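Local coordinates for gamma tubulin complex adapter mto2 (Schizosaccharomyces pombe, PDB 6GDJ), which works with mto1 to promote cytoplasmic microtubule nucleation by recruiting the gamma-tubulin complex to interphase and equatorial organizing centres, its twin-cysteine domain forming a dimer, at residues M14-Y19 with I24-V29; T38-S43 with A50-L55; L6-T11 with S54-C59. All coordinates share one frame; numbering follows the deposited sequence. Where two conformers were deposited one is given.

Contact 1. Residues M14-Y19 with I24-V29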
ATOM      1  N   MET A  14     -11.607  -3.447  -4.632  1.00 15.92           N
ATOM      2  CA  MET A  14     -12.805  -4.277  -4.595  1.00 16.62           C
ATOM      3  C   MET A  14     -12.481  -5.714  -5.019  1.00 17.20           C
ATOM      4  O   MET A  14     -12.997  -6.683  -4.446  1.00 18.10           O
ATOM      5  CB  MET A  14     -13.869  -3.644  -5.484  1.00 16.04           C
ATOM      6  CG  MET A  14     -14.464  -2.401  -4.874  1.00 19.31           C
ATOM      7  SD  MET A  14     -15.644  -1.504  -5.895  1.00 25.32           S
ATOM      8  CE  MET A  14     -16.958  -2.641  -5.839  1.00 30.13           C
ATOM      9  N   ARG A  15     -11.642  -5.868  -6.077  1.00 16.37           N
ATOM     10  CA  ARG A  15     -11.202  -7.167  -6.470  1.00 15.82           C
ATOM     11  C   ARG A  15     -10.415  -7.877  -5.337  1.00 15.68           C
ATOM     12  O   ARG A  15     -10.640  -9.041  -5.051  1.00 16.94           O
ATOM     13  CB  ARG A  15     -10.467  -7.123  -7.776  1.00 16.12           C
ATOM     14  CG  ARG A  15     -11.345  -6.724  -8.937  1.00 18.45           C
ATOM     15  CD  ARG A  15     -10.515  -6.588 -10.220  1.00 19.00           C
ATOM     16  NE  ARG A  15      -9.979  -7.855 -10.682  1.00 19.70           N
ATOM     17  CZ  ARG A  15      -8.898  -7.970 -11.471  1.00 19.93           C
ATOM     18  NH1 ARG A  15      -8.317  -6.907 -11.959  1.00 19.73           N
ATOM     19  NH2 ARG A  15      -8.456  -9.143 -11.775  1.00 21.74           N
ATOM     20  N   LEU A  16      -9.449  -7.156  -4.743  1.00 16.31           N
ATOM     21  CA  LEU A  16      -8.666  -7.766  -3.666  1.00 15.68           C
ATOM     22  C   LEU A  16      -9.535  -8.277  -2.532  1.00 16.28           C
ATOM     23  O   LEU A  16      -9.295  -9.354  -2.053  1.00 16.22           O
ATOM     24  CB  LEU A  16      -7.708  -6.711  -3.138  1.00 16.94           C
ATOM     25  CG  LEU A  16      -6.865  -7.144  -1.934  1.00 17.53           C
ATOM     26  CD1 LEU A  16      -6.081  -8.410  -2.246  1.00 19.27           C
ATOM     27  CD2 LEU A  16      -6.008  -5.967  -1.428  1.00 19.06           C
ATOM     28  N   ARG A  17     -10.596  -7.551  -2.181  1.00 15.06           N
ATOM     29  CA  ARG A  17     -11.422  -7.981  -1.032  1.00 16.32           C
ATOM     30  C   ARG A  17     -12.030  -9.332  -1.275  1.00 18.59           C
ATOM     31  O   ARG A  17     -12.225 -10.102  -0.363  1.00 19.45           O
ATOM     32  CB  ARG A  17     -12.568  -6.992  -0.818  1.00 16.50           C
ATOM     33  CG  ARG A  17     -12.224  -5.676  -0.323  1.00 17.96           C
ATOM     34  CD  ARG A  17     -13.467  -4.838  -0.246  1.00 27.44           C
ATOM     35  NE  ARG A  17     -13.185  -3.519   0.178  1.00 22.34           N
ATOM     36  CZ  ARG A  17     -13.842  -2.433  -0.208  1.00 23.46           C
ATOM     37  NH1 ARG A  17     -14.864  -2.516  -1.091  1.00 27.78           N
ATOM     38  NH2 ARG A  17     -13.448  -1.236   0.199  1.00 26.64           N
ATOM     39  N   THR A  18     -12.298  -9.655  -2.551  1.00 16.60           N
ATOM     40  CA  THR A  18     -12.921 -10.954  -2.839  1.00 18.41           C
ATOM     41  C   THR A  18     -12.016 -12.163  -2.653  1.00 19.96           C
ATOM     42  O   THR A  18     -12.498 -13.282  -2.687  1.00 19.99           O
ATOM     43  CB  THR A  18     -13.462 -11.010  -4.288  1.00 18.63           C
ATOM     44  OG1 THR A  18     -12.393 -11.055  -5.250  1.00 19.29           O
ATOM     45  CG2 THR A  18     -14.376  -9.916  -4.573  1.00 19.36           C
ATOM     46  N   TYR A  19     -10.697 -11.950  -2.444  1.00 17.69           N
ATOM     47  CA  TYR A  19      -9.779 -13.050  -2.172  1.00 18.23           C
ATOM     48  C   TYR A  19      -9.549 -13.299  -0.654  1.00 21.08           C
ATOM     49  O   TYR A  19      -8.723 -14.136  -0.322  1.00 25.73           O
ATOM     50  CB  TYR A  19      -8.428 -12.816  -2.871  1.00 18.05           C
ATOM     51  CG  TYR A  19      -8.523 -12.945  -4.379  1.00 17.37           C
ATOM     52  CD1 TYR A  19      -8.873 -11.880  -5.160  1.00 18.77           C
ATOM     53  CD2 TYR A  19      -8.263 -14.171  -4.982  1.00 18.50           C
ATOM     54  CE1 TYR A  19      -8.959 -12.023  -6.530  1.00 17.38           C
ATOM     55  CE2 TYR A  19      -8.356 -14.340  -6.359  1.00 18.19           C
ATOM     56  CZ  TYR A  19      -8.675 -13.258  -7.121  1.00 19.20           C
ATOM     57  OH  TYR A  19      -8.795 -13.344  -8.517  1.00 18.91           O
ATOM     58  N   ILE A  24      -4.544  -8.447   8.600  1.00 21.14           N
ATOM     59  CA  ILE A  24      -3.346  -7.640   8.887  1.00 23.51           C
ATOM     60  C   ILE A  24      -2.769  -7.004   7.646  1.00 18.32           C
ATOM     61  O   ILE A  24      -2.034  -6.036   7.751  1.00 21.94           O
ATOM     62  CB  ILE A  24      -2.243  -8.338   9.646  1.00 28.73           C
ATOM     63  CG1 ILE A  24      -1.662  -9.387   8.824  1.00 27.88           C
ATOM     64  CG2 ILE A  24      -2.754  -8.885  10.971  1.00 31.67           C
ATOM     65  CD1 ILE A  24      -0.472  -9.963   9.408  1.00 29.93           C
ATOM     66  N   ILE A  25      -3.195  -7.474   6.478  1.00 19.18           N
ATOM     67  CA  ILE A  25      -2.870  -6.809   5.231  1.00 18.64           C
ATOM     68  C   ILE A  25      -4.033  -5.959   4.764  1.00 18.08           C
ATOM     69  O   ILE A  25      -3.846  -4.810   4.347  1.00 17.66           O
ATOM     70  CB  ILE A  25      -2.533  -7.833   4.089  1.00 20.56           C
ATOM     71  CG1 ILE A  25      -1.398  -8.735   4.529  1.00 25.36           C
ATOM     72  CG2 ILE A  25      -2.242  -7.166   2.733  1.00 24.76           C
ATOM     73  CD1 ILE A  25      -0.175  -7.987   4.751  1.00 26.50           C
ATOM     74  N   LEU A  26      -5.238  -6.483   4.784  1.00 17.01           N
ATOM     75  CA  LEU A  26      -6.337  -5.707   4.260  1.00 17.45           C
ATOM     76  C   LEU A  26      -6.629  -4.401   5.005  1.00 17.82           C
ATOM     77  O   LEU A  26      -6.972  -3.416   4.388  1.00 17.33           O
ATOM     78  CB  LEU A  26      -7.604  -6.562   4.173  1.00 18.58           C
ATOM     79  CG  LEU A  26      -8.816  -5.989   3.487  1.00 19.72           C
ATOM     80  CD1 LEU A  26      -8.548  -5.629   2.030  1.00 20.38           C
ATOM     81  CD2 LEU A  26      -9.986  -6.958   3.621  1.00 22.43           C
ATOM     82  N   LYS A  27      -6.556  -4.418   6.337  1.00 17.27           N
ATOM     83  CA  LYS A  27      -6.830  -3.213   7.071  1.00 17.28           C
ATOM     84  C   LYS A  27      -5.954  -2.016   6.637  1.00 16.17           C
ATOM     85  O   LYS A  27      -6.454  -0.980   6.278  1.00 16.40           O
ATOM     86  CB  LYS A  27      -6.810  -3.489   8.589  1.00 20.24           C
ATOM     87  CG  LYS A  27      -7.160  -2.299   9.510  1.00 25.78           C
ATOM     88  CD  LYS A  27      -6.968  -2.603  11.035  1.00 33.99           C
ATOM     89  N   PRO A  28      -4.599  -2.209   6.602  1.00 16.10           N
ATOM     90  CA  PRO A  28      -3.775  -1.064   6.200  1.00 15.68           C
ATOM     91  C   PRO A  28      -3.980  -0.691   4.727  1.00 17.19           C
ATOM     92  O   PRO A  28      -3.893   0.472   4.393  1.00 16.35           O
ATOM     93  CB  PRO A  28      -2.346  -1.563   6.516  1.00 17.39           C
ATOM     94  CG  PRO A  28      -2.431  -2.925   6.928  1.00 21.75           C
ATOM     95  CD  PRO A  28      -3.821  -3.277   7.239  1.00 17.29           C
ATOM     96  N   VAL A  29      -4.208  -1.691   3.853  1.00 14.63           N
ATOM     97  CA  VAL A  29      -4.483  -1.350   2.442  1.00 15.08           C
ATOM     98  C   VAL A  29      -5.734  -0.531   2.355  1.00 16.02           C
ATOM     99  O   VAL A  29      -5.750   0.468   1.701  1.00 15.60           O
ATOM    100  CB  VAL A  29      -4.605  -2.623   1.575  1.00 16.10           C
ATOM    101  CG1 VAL A  29      -5.100  -2.217   0.195  1.00 18.60           C
ATOM    102  CG2 VAL A  29      -3.276  -3.367   1.478  1.00 17.32           C
TER
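Arg17 brings a flat guanidinium group to the edge of this contact, yet neither of its faces is used against Leu26: the touching is done by the aliphatic stem, with Arg17 CG 4.4 Å from Leu26 CD1. Beyond CG the chain runs on extended, and the guanidinium is held by a salt bridge from Arg17 NE to Glu30, one residue past 24-29. The polar end thus lies on the exposed side while the stem borders the apolar patch. The Tyr19 ring is turned to another neighbour, packing on Val63 and Ile67 of helix 46-72.

The apolar patch centres on one methyl group. In Leu16, CG lies anti to the backbone N; this chi1 of 176° carries CG toward helix 23-42, and chi2 of 56° leaves CD2 as the methyl that touches. There it sits 4.3 Å from Leu26 CD1 and 4.2 Å from Val29 CG1. It therefore meets two residues three positions apart on the same helix. Pro21 in the connecting loop touches both Leu16 and Leu26. Ile25 and Val29 also reach Leu62 and Leu58 of the second subunit, so the partner chain adjoins this helix directly.

No hydrogen bond crosses between the segments. Within 14-19, Thr18 OG1 donates to Arg15 O over 2.7 Å, lying in the carbonyl plane, and Tyr19 N bonds to Leu16 O. The CA atoms of Arg17 and Leu26 are 7.7 Å apart, and the two segments run in opposite directions with four residues between them, the geometry of an antiparallel helical hairpin closed by a short turn.

Contact 2. Residues T38-S43 with A50-L55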
ATOM      1  N   THR A  38      -9.228  10.704   0.198  1.00 17.00           N
ATOM      2  CA  THR A  38      -9.261  12.014   0.832  1.00 18.02           C
ATOM      3  C   THR A  38      -8.383  12.997   0.097  1.00 20.54           C
ATOM      4  O   THR A  38      -8.773  14.117  -0.140  1.00 21.41           O
ATOM      5  CB  THR A  38      -8.907  11.928   2.301  1.00 17.36           C
ATOM      6  OG1 THR A  38      -9.761  11.011   2.934  1.00 18.55           O
ATOM      7  CG2 THR A  38      -8.942  13.280   2.976  1.00 18.15           C
ATOM      8  N   LEU A  39      -7.147  12.559  -0.252  1.00 19.09           N
ATOM      9  CA  LEU A  39      -6.242  13.461  -0.958  1.00 21.67           C
ATOM     10  C   LEU A  39      -6.740  13.827  -2.374  1.00 22.44           C
ATOM     11  O   LEU A  39      -6.606  14.946  -2.790  1.00 25.77           O
ATOM     12  CB  LEU A  39      -4.851  12.799  -1.077  1.00 20.45           C
ATOM     13  CG  LEU A  39      -4.090  12.655   0.240  1.00 19.62           C
ATOM     14  CD1 LEU A  39      -2.948  11.721   0.169  1.00 21.87           C
ATOM     15  CD2 LEU A  39      -3.665  14.017   0.706  1.00 22.60           C
ATOM     16  N   VAL A  40      -7.343  12.889  -3.111  1.00 19.89           N
ATOM     17  CA  VAL A  40      -7.929  13.241  -4.423  1.00 24.36           C
ATOM     18  C   VAL A  40      -8.984  14.313  -4.241  1.00 29.05           C
ATOM     19  O   VAL A  40      -9.079  15.213  -5.026  1.00 30.91           O
ATOM     20  CB  VAL A  40      -8.556  11.999  -5.050  1.00 22.46           C
ATOM     21  CG1 VAL A  40      -9.433  12.365  -6.234  1.00 24.21           C
ATOM     22  CG2 VAL A  40      -7.517  10.987  -5.456  1.00 23.86           C
ATOM     23  N   ASN A  41      -9.767  14.199  -3.196  1.00 23.76           N
ATOM     24  CA  ASN A  41     -10.870  15.133  -2.952  1.00 29.76           C
ATOM     25  C   ASN A  41     -10.449  16.483  -2.447  1.00 35.27           C
ATOM     26  O   ASN A  41     -11.112  17.487  -2.738  1.00 44.71           O
ATOM     27  CB  ASN A  41     -11.930  14.526  -2.030  1.00 27.89           C
ATOM     28  CG  ASN A  41     -12.733  13.409  -2.705  1.00 30.73           C
ATOM     29  OD1 ASN A  41     -12.907  13.403  -3.902  1.00 34.93           O
ATOM     30  ND2 ASN A  41     -13.242  12.451  -1.897  1.00 31.17           N
ATOM     31  N   THR A  42      -9.389  16.521  -1.677  1.00 27.36           N
ATOM     32  CA  THR A  42      -9.009  17.721  -0.937  1.00 31.49           C
ATOM     33  C   THR A  42      -7.764  18.437  -1.439  1.00 34.53           C
ATOM     34  O   THR A  42      -7.642  19.635  -1.257  1.00 32.92           O
ATOM     35  CB  THR A  42      -8.778  17.425   0.557  1.00 30.23           C
ATOM     36  OG1 THR A  42      -7.693  16.518   0.688  1.00 30.69           O
ATOM     37  CG2 THR A  42      -9.998  16.822   1.240  1.00 32.46           C
ATOM     38  N   SER A  43      -6.852  17.702  -2.063  0.50 28.07           N
ATOM     39  CA  SER A  43      -5.601  18.272  -2.491  0.50 28.87           C
ATOM     40  C   SER A  43      -5.081  17.497  -3.688  0.50 26.86           C
ATOM     41  O   SER A  43      -4.006  16.900  -3.620  0.50 28.66           O
ATOM     42  CB  SER A  43      -4.640  18.232  -1.328  0.50 26.26           C
ATOM     43  OG  SER A  43      -3.586  19.117  -1.581  0.50 28.69           O
ATOM     44  N   ALA A  50      -0.431   9.527  -9.035  1.00 19.64           N
ATOM     45  CA  ALA A  50       0.527   8.461  -9.022  1.00 19.71           C
ATOM     46  C   ALA A  50       0.403   7.545  -7.779  1.00 16.93           C
ATOM     47  O   ALA A  50       0.573   6.318  -7.901  1.00 18.40           O
ATOM     48  CB  ALA A  50       1.958   9.014  -9.113  1.00 21.81           C
ATOM     49  N   LEU A  51       0.066   8.160  -6.621  1.00 17.42           N
ATOM     50  CA  LEU A  51      -0.170   7.381  -5.437  1.00 16.83           C
ATOM     51  C   LEU A  51      -1.309   6.396  -5.695  1.00 16.35           C
ATOM     52  O   LEU A  51      -1.217   5.224  -5.348  1.00 16.68           O
ATOM     53  CB  LEU A  51      -0.508   8.277  -4.272  1.00 18.25           C
ATOM     54  CG  LEU A  51      -1.044   7.595  -3.016  1.00 17.30           C
ATOM     55  CD1 LEU A  51       0.042   6.756  -2.390  1.00 17.03           C
ATOM     56  CD2 LEU A  51      -1.586   8.602  -2.057  1.00 18.44           C
ATOM     57  N   CYS A  52      -2.406   6.906  -6.270  1.00 16.46           N
ATOM     58  CA  CYS A  52      -3.538   6.040  -6.544  1.00 16.92           C
ATOM     59  C   CYS A  52      -3.194   4.918  -7.496  1.00 17.40           C
ATOM     60  O   CYS A  52      -3.584   3.788  -7.291  1.00 17.14           O
ATOM     61  CB  CYS A  52      -4.702   6.841  -7.131  1.00 18.73           C
ATOM     62  SG  CYS A  52      -5.505   8.004  -5.965  1.00 20.92           S
ATOM     63  N   ARG A  53      -2.414   5.220  -8.564  1.00 17.55           N
ATOM     64  CA  ARG A  53      -1.972   4.160  -9.463  1.00 19.39           C
ATOM     65  C   ARG A  53      -1.112   3.125  -8.759  1.00 17.95           C
ATOM     66  O   ARG A  53      -1.275   1.911  -8.985  1.00 18.63           O
ATOM     67  CB  ARG A  53      -1.189   4.747 -10.682  1.00 20.89           C
ATOM     68  CG  ARG A  53      -2.074   5.521 -11.651  1.00 26.23           C
ATOM     69  CD  ARG A  53      -1.332   5.744 -12.980  1.00 32.60           C
ATOM     70  NE  ARG A  53      -0.279   6.715 -12.717  1.00 43.71           N
ATOM     71  CZ  ARG A  53      -0.403   8.047 -12.758  1.00 39.82           C
ATOM     72  NH1 ARG A  53      -1.528   8.644 -13.146  1.00 53.32           N
ATOM     73  NH2 ARG A  53       0.648   8.771 -12.432  1.00 45.87           N
ATOM     74  N   SER A  54      -0.230   3.594  -7.830  1.00 17.93           N
ATOM     75  CA  SER A  54       0.570   2.662  -7.089  1.00 15.56           C
ATOM     76  C   SER A  54      -0.231   1.756  -6.124  1.00 16.11           C
ATOM     77  O   SER A  54       0.055   0.600  -6.025  1.00 15.57           O
ATOM     78  CB  SER A  54       1.697   3.319  -6.363  1.00 19.28           C
ATOM     79  OG  SER A  54       1.273   4.108  -5.308  1.00 25.01           O
ATOM     80  N   LEU A  55      -1.282   2.303  -5.506  1.00 15.82           N
ATOM     81  CA  LEU A  55      -2.103   1.480  -4.685  1.00 15.61           C
ATOM     82  C   LEU A  55      -2.936   0.526  -5.455  1.00 16.05           C
ATOM     83  O   LEU A  55      -3.104  -0.614  -5.037  1.00 16.10           O
ATOM     84  CB  LEU A  55      -2.924   2.387  -3.780  1.00 15.16           C
ATOM     85  CG  LEU A  55      -2.181   3.170  -2.702  1.00 16.07           C
ATOM     86  CD1 LEU A  55      -3.056   4.201  -1.959  1.00 17.23           C
ATOM     87  CD2 LEU A  55      -1.477   2.216  -1.743  1.00 17.42           C
TER
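Val40 and Cys52 form the tighter of the two touches here, with Val40 CG2 3.6 Å from Cys52 SG. Both atoms stand beside their own backbone N: in Val40 the other branch, CG1, takes the place anti to N (chi1 167°), leaving CG2 to point at the thiol. Their CA atoms, 8.7 Å apart, mark where the backbones come nearest. Cys52 also packs on Met9, Pro5 and Ala36, so its side chain is packed by residues of both other helices, 5-17 and 23-42.

Leu51 supplies the next largest share of the buried surface. Its CD2 meets Leu39 CD1 at 4.1 Å, the two side chains crossing at about a right angle. Leu51 further touches its own counterpart, Leu51 of the second subunit, which places Leu51 at the dimer interface.

The polar groups stay within their own helices. Leu51 O accepts from both Leu55 N and Ser54 OG, the hydroxyl at 2.7 Å and tilted 27° from the carbonyl plane. Thr38 O likewise takes two donors, Thr42 N and Thr42 OG1, near the end of helix 23-42. With Val48 closing over Leu39 and Val40, and the segments running in opposite senses on either side of a short connection, this is the closed end of an antiparallel helix hairpin within a three-helix subunit.

Contact 3. Residues L6-T11 with S54-C59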
ATOM      1  N   LEU A   6      -8.288   7.295  -9.442  1.00 21.93           N
ATOM      2  CA  LEU A   6      -9.178   6.963  -8.338  1.00 23.22           C
ATOM      3  C   LEU A   6     -10.014   5.708  -8.608  1.00 22.73           C
ATOM      4  O   LEU A   6     -10.090   4.784  -7.776  1.00 22.32           O
ATOM      5  CB  LEU A   6     -10.072   8.146  -8.068  1.00 27.91           C
ATOM      6  CG  LEU A   6     -11.240   7.960  -7.130  1.00 31.09           C
ATOM      7  CD1 LEU A   6     -10.675   7.591  -5.807  1.00 32.99           C
ATOM      8  CD2 LEU A   6     -12.042   9.278  -7.036  1.00 39.25           C
ATOM      9  N   SER A   7     -10.621   5.665  -9.798  1.00 22.00           N
ATOM     10  CA  SER A   7     -11.380   4.492 -10.213  1.00 21.77           C
ATOM     11  C   SER A   7     -10.621   3.219 -10.374  1.00 20.21           C
ATOM     12  O   SER A   7     -11.088   2.173  -9.965  1.00 21.90           O
ATOM     13  CB  SER A   7     -12.100   4.805 -11.512  1.00 30.10           C
ATOM     14  OG  SER A   7     -12.853   5.937 -11.240  1.00 40.47           O
ATOM     15  N   THR A   8      -9.398   3.300 -10.884  1.00 20.89           N
ATOM     16  CA  THR A   8      -8.516   2.119 -11.020  1.00 20.52           C
ATOM     17  C   THR A   8      -8.188   1.520  -9.656  1.00 18.11           C
ATOM     18  O   THR A   8      -8.201   0.327  -9.480  1.00 18.63           O
ATOM     19  CB  THR A   8      -7.238   2.386 -11.847  1.00 24.67           C
ATOM     20  OG1 THR A   8      -6.335   3.247 -11.211  1.00 35.06           O
ATOM     21  CG2 THR A   8      -7.658   2.966 -13.161  1.00 24.74           C
ATOM     22  N   MET A   9      -7.956   2.429  -8.719  1.00 19.26           N
ATOM     23  CA  MET A   9      -7.629   2.037  -7.355  1.00 17.26           C
ATOM     24  C   MET A   9      -8.859   1.388  -6.636  1.00 17.14           C
ATOM     25  O   MET A   9      -8.729   0.312  -6.045  1.00 16.70           O
ATOM     26  CB  MET A   9      -7.131   3.253  -6.578  1.00 16.93           C
ATOM     27  CG  MET A   9      -6.842   2.992  -5.129  1.00 17.12           C
ATOM     28  SD  MET A   9      -6.256   4.493  -4.250  1.00 17.58           S
ATOM     29  CE  MET A   9      -7.721   5.508  -4.281  1.00 17.97           C
ATOM     30  N   GLN A  10     -10.028   2.037  -6.801  1.00 18.07           N
ATOM     31  CA  GLN A  10     -11.243   1.506  -6.184  1.00 17.87           C
ATOM     32  C   GLN A  10     -11.525   0.121  -6.747  1.00 16.64           C
ATOM     33  O   GLN A  10     -11.837  -0.817  -6.001  1.00 16.58           O
ATOM     34  CB  GLN A  10     -12.421   2.479  -6.459  1.00 23.73           C
ATOM     35  CG  GLN A  10     -13.801   2.073  -6.060  1.00 33.53           C
ATOM     36  N   THR A  11     -11.482  -0.054  -8.079  1.00 17.09           N
ATOM     37  CA  THR A  11     -11.781  -1.375  -8.659  1.00 18.68           C
ATOM     38  C   THR A  11     -10.817  -2.457  -8.175  1.00 15.43           C
ATOM     39  O   THR A  11     -11.176  -3.569  -7.839  1.00 16.61           O
ATOM     40  CB  THR A  11     -11.778  -1.269 -10.186  1.00 19.18           C
ATOM     41  OG1 THR A  11     -12.842  -0.390 -10.565  1.00 20.26           O
ATOM     42  CG2 THR A  11     -11.946  -2.659 -10.857  1.00 20.12           C
ATOM     43  N   SER A  54      -0.230   3.594  -7.830  1.00 17.93           N
ATOM     44  CA  SER A  54       0.570   2.662  -7.089  1.00 15.56           C
ATOM     45  C   SER A  54      -0.231   1.756  -6.124  1.00 16.11           C
ATOM     46  O   SER A  54       0.055   0.600  -6.025  1.00 15.57           O
ATOM     47  CB  SER A  54       1.697   3.319  -6.363  1.00 19.28           C
ATOM     48  OG  SER A  54       1.273   4.108  -5.308  1.00 25.01           O
ATOM     49  N   LEU A  55      -1.282   2.303  -5.506  1.00 15.82           N
ATOM     50  CA  LEU A  55      -2.103   1.480  -4.685  1.00 15.61           C
ATOM     51  C   LEU A  55      -2.936   0.526  -5.455  1.00 16.05           C
ATOM     52  O   LEU A  55      -3.104  -0.614  -5.037  1.00 16.10           O
ATOM     53  CB  LEU A  55      -2.924   2.387  -3.780  1.00 15.16           C
ATOM     54  CG  LEU A  55      -2.181   3.170  -2.702  1.00 16.07           C
ATOM     55  CD1 LEU A  55      -3.056   4.201  -1.959  1.00 17.23           C
ATOM     56  CD2 LEU A  55      -1.477   2.216  -1.743  1.00 17.42           C
ATOM     57  N   ALA A  56      -3.376   0.951  -6.648  1.00 16.26           N
ATOM     58  CA  ALA A  56      -4.089  -0.005  -7.535  1.00 17.42           C
ATOM     59  C   ALA A  56      -3.187  -1.185  -7.880  1.00 16.11           C
ATOM     60  O   ALA A  56      -3.530  -2.332  -7.794  1.00 16.69           O
ATOM     61  CB  ALA A  56      -4.521   0.674  -8.804  1.00 18.58           C
ATOM     62  N   GLU A  57      -1.943  -0.863  -8.251  1.00 16.88           N
ATOM     63  CA  GLU A  57      -0.982  -1.896  -8.591  1.00 17.79           C
ATOM     64  C   GLU A  57      -0.633  -2.849  -7.418  1.00 14.72           C
ATOM     65  O   GLU A  57      -0.434  -4.041  -7.593  1.00 16.75           O
ATOM     66  CB  GLU A  57       0.315  -1.276  -9.199  1.00 18.24           C
ATOM     67  CG  GLU A  57       0.149  -0.496 -10.463  1.00 22.26           C
ATOM     68  N   LEU A  58      -0.586  -2.272  -6.205  1.00 15.85           N
ATOM     69  CA  LEU A  58      -0.358  -3.084  -5.037  1.00 17.37           C
ATOM     70  C   LEU A  58      -1.503  -4.116  -4.844  1.00 15.08           C
ATOM     71  O   LEU A  58      -1.282  -5.298  -4.612  1.00 16.34           O
ATOM     72  CB  LEU A  58      -0.277  -2.174  -3.820  1.00 17.54           C
ATOM     73  CG  LEU A  58      -0.207  -2.972  -2.513  1.00 22.82           C
ATOM     74  CD1 LEU A  58       0.909  -3.956  -2.412  1.00 21.40           C
ATOM     75  CD2 LEU A  58      -0.176  -1.988  -1.389  1.00 29.30           C
ATOM     76  N   CYS A  59      -2.718  -3.600  -4.971  1.00 15.90           N
ATOM     77  CA  CYS A  59      -3.908  -4.448  -4.824  1.00 16.52           C
ATOM     78  C   CYS A  59      -3.894  -5.553  -5.866  1.00 16.42           C
ATOM     79  O   CYS A  59      -4.184  -6.692  -5.567  1.00 16.85           O
ATOM     80  CB  CYS A  59      -5.174  -3.611  -4.943  1.00 16.18           C
ATOM     81  SG  CYS A  59      -5.530  -2.589  -3.495  1.00 18.16           S
TER
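Met9 reaches Leu55 through a chain that is straight as far as SD: CG is anti to the backbone N (chi1 176°), chi2 is extended as well, and the bend comes only at chi3 (67°), which swings CE away from a straight line. Met9 and Leu55 consequently lie side by side and point the same way. The sulfur is at the centre of this touch, with Met9 SD 3.9 Å from Leu55 CD1 and 4.0 Å from Leu55 CB, while Met9 CG lies 4.2 Å from that same CB.

Next to this pair, Ala56 is set directly against the other backbone. Its CB is 3.7 Å from Met9 CA and 3.8 Å from Thr8 O, and Thr8 OG1 borders it at 4.0 Å. The hydroxyl is not given to this contact, being hydrogen-bonded to Pro5 O one turn earlier. Because Ala56 carries nothing beyond CB, which lies beside the line of approach, the CA atoms of Met9 and Ala56 come to 4.1 Å, and the local axes approach to 8.0 Å while running nearly parallel, 22° apart.

Met9 also packs on Val33 and Ala36 of helix 23-42, and Leu55 on Ala32 of the second subunit, so the pair also contacts helix 23-42 and the partner chain. No hydrogen bond crosses the contact. It is chiefly apolar, with Ala56 CB also against Thr8 O and OG1, which implies that cohesion probably depends on fit and on exclusion of water, not on directional polar bonds.

In the fold
Along the chain, contact 1 (helix 5-17 to helix 23-42) closes before contact 2 (helix 23-42 to helix 46-72) opens, and contact 3 brings helix 46-72 back to helix 5-17, with contact 1 nested inside the loop it closes. Contacts 1 and 2 lie on opposite sides of the chain's centre, about 18 Å between centres; the centre of contact 3 is about 11 Å from contact 1's and about 10 Å from contact 2's. Cys59 SG joins contact 3 to contact 1, touching Val29 CG1 at 3.7 Å; Cys52 O and Met9 CB join it to contact 2. All three contacts adjoin the second subunit, consistent with a dimerisation domain whose intrachain core and interface are continuous.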